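Local coordinates for protein phosphodiesterase (Pseudomonas aeruginosa, PDB 4G75) that is a colicin M-like bacteriocin that probably kills competing bacteria by magnesium-dependent hydrolysis of the lipid-linked peptidoglycan precursor, at residues A146-Y151 against D241-N246. Residues are numbered along the deposited sequence; the frame is centred on the assembly and turned at random.
With MG (magnesium ion), chain B; EDO (1,2-ethanediol), chain D.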
# COMPACT_ATOMS: atom_id res chain seq x y z
N ALA A 146 -1.94 0.25 -4.67
CA ALA A 146 -3.35 -0.10 -4.60
C ALA A 146 -4.13 0.94 -3.81
O ALA A 146 -5.26 1.28 -4.16
CB ALA A 146 -3.52 -1.47 -3.97
N ALA A 147 -3.52 1.44 -2.74
CA ALA A 147 -4.15 2.46 -1.91
C ALA A 147 -4.34 3.76 -2.69
O ALA A 147 -5.35 4.45 -2.54
CB ALA A 147 -3.32 2.71 -0.67
N PHE A 148 -3.34 4.10 -3.49
CA PHE A 148 -3.43 5.28 -4.35
C PHE A 148 -4.52 5.09 -5.40
O PHE A 148 -5.31 5.99 -5.68
CB PHE A 148 -2.08 5.55 -5.01
CG PHE A 148 -2.08 6.73 -5.92
CD1 PHE A 148 -2.34 7.99 -5.42
CD2 PHE A 148 -1.82 6.58 -7.27
CE1 PHE A 148 -2.35 9.10 -6.27
CE2 PHE A 148 -1.82 7.68 -8.12
CZ PHE A 148 -2.09 8.94 -7.62
N ALA A 149 -4.56 3.91 -5.99
CA ALA A 149 -5.57 3.62 -6.99
C ALA A 149 -6.97 3.76 -6.39
O ALA A 149 -7.88 4.28 -7.03
CB ALA A 149 -5.36 2.24 -7.59
N HIS A 150 -7.14 3.30 -5.15
CA HIS A 150 -8.44 3.40 -4.50
C HIS A 150 -8.83 4.85 -4.19
O HIS A 150 -10.01 5.20 -4.16
CB HIS A 150 -8.50 2.55 -3.23
CG HIS A 150 -9.88 2.40 -2.69
ND1 HIS A 150 -10.75 1.43 -3.15
CD2 HIS A 150 -10.56 3.12 -1.77
CE1 HIS A 150 -11.91 1.55 -2.51
NE2 HIS A 150 -11.82 2.57 -1.67
N TYR A 151 -7.83 5.68 -3.95
CA TYR A 151 -8.03 7.11 -3.77
C TYR A 151 -8.63 7.71 -5.06
O TYR A 151 -9.58 8.50 -5.02
CB TYR A 151 -6.69 7.75 -3.43
CG TYR A 151 -6.67 9.25 -3.28
CD1 TYR A 151 -7.48 9.89 -2.35
CD2 TYR A 151 -5.79 10.02 -4.03
CE1 TYR A 151 -7.44 11.27 -2.20
CE2 TYR A 151 -5.74 11.40 -3.88
CZ TYR A 151 -6.57 12.02 -2.97
OH TYR A 151 -6.52 13.38 -2.83
N ASP A 241 -7.81 5.05 9.88
CA ASP A 241 -6.92 6.12 9.46
C ASP A 241 -7.33 6.63 8.08
O ASP A 241 -7.47 5.85 7.14
CB ASP A 241 -5.48 5.60 9.42
CG ASP A 241 -4.47 6.70 9.59
OD1 ASP A 241 -4.30 7.18 10.73
OD2 ASP A 241 -3.85 7.08 8.58
N LEU A 242 -7.51 7.93 7.96
CA LEU A 242 -7.98 8.51 6.70
C LEU A 242 -6.90 8.52 5.62
O LEU A 242 -5.81 9.06 5.84
CB LEU A 242 -8.50 9.93 6.93
CG LEU A 242 -9.08 10.61 5.69
CD1 LEU A 242 -10.39 9.93 5.33
CD2 LEU A 242 -9.29 12.09 5.96
N TYR A 243 -7.18 7.92 4.46
CA TYR A 243 -6.26 8.03 3.34
C TYR A 243 -6.61 9.28 2.55
O TYR A 243 -7.67 9.35 1.93
CB TYR A 243 -6.31 6.81 2.42
CG TYR A 243 -5.21 6.82 1.37
CD1 TYR A 243 -4.07 6.05 1.53
CD2 TYR A 243 -5.31 7.62 0.24
CE1 TYR A 243 -3.06 6.06 0.58
CE2 TYR A 243 -4.32 7.63 -0.71
CZ TYR A 243 -3.19 6.86 -0.54
OH TYR A 243 -2.20 6.88 -1.49
N ASP A 244 -5.72 10.27 2.59
CA ASP A 244 -5.94 11.51 1.85
C ASP A 244 -4.71 11.90 1.04
O ASP A 244 -4.51 13.07 0.73
CB ASP A 244 -6.37 12.64 2.79
CG ASP A 244 -5.40 12.85 3.95
OD1 ASP A 244 -4.33 12.21 3.99
OD2 ASP A 244 -5.71 13.68 4.84
N PHE A 245 -3.90 10.89 0.71
CA PHE A 245 -2.66 11.09 -0.04
C PHE A 245 -1.75 12.10 0.65
O PHE A 245 -1.24 13.03 0.03
CB PHE A 245 -2.96 11.49 -1.49
CG PHE A 245 -1.82 11.23 -2.44
CD1 PHE A 245 -1.29 9.95 -2.57
CD2 PHE A 245 -1.28 12.25 -3.20
CE1 PHE A 245 -0.24 9.70 -3.44
CE2 PHE A 245 -0.23 12.01 -4.07
CZ PHE A 245 0.29 10.73 -4.20
N ASN A 246 -1.57 11.90 1.95
CA ASN A 246 -0.75 12.75 2.80
C ASN A 246 0.70 12.75 2.34
O ASN A 246 1.33 11.70 2.27
CB ASN A 246 -0.84 12.21 4.23
CG ASN A 246 -0.26 13.16 5.27
OD1 ASN A 246 0.60 13.99 4.97
ND2 ASN A 246 -0.73 13.03 6.50
MG MG B . -1.68 8.26 8.73
C1 EDO D . 1.65 9.17 0.36
O1 EDO D . 0.23 9.22 0.51
C2 EDO D . 2.12 7.72 0.31
O2 EDO D . 1.58 7.07 -0.84
O HOH W 1 -6.75 14.90 -0.38
O HOH W 2 -2.74 10.41 9.58
O HOH W 3 -1.94 9.19 6.39
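Ala147 O stands over one face of the Tyr243 ring and accepts two hydrogen bonds, from Tyr151 N in the helix at 3.1 Å and from Tyr275 OH. The Tyr243 ring lies against the helix between Ala147 and Tyr151: Tyr243 CE1 touches Ala147 CB and Tyr243 CE2 touches Tyr151 CB, both at 3.6 Å. Phe148, Tyr151, Tyr243 and Phe245 form an aromatic cluster. Phe245 CB sits over one face of the Tyr151 ring, 4.1 Å from its centroid, a CH-pi contact; the two rings are nearly parallel but slid apart. With CG anti to the backbone N (chi1 -159°), the Phe245 ring swings on to Phe148, where Phe245 CE1 meets Phe148 CD1 at 3.4 Å and the planes incline at 38°. One water links Tyr151 OH, at 2.9 Å, to Asp244 O, to which it donates at 3.1 Å. Asp241, two residues before Tyr243 on the strand, binds magnesium through OD2 with Val211 O and Glu213 O. Helix 143-153 thus packs against the end of strand 229-243 and the loop that follows it, beside strand 275-278, with helix 255-264 touching Phe148 and Phe245 and helix 81-102 contacting Ala149.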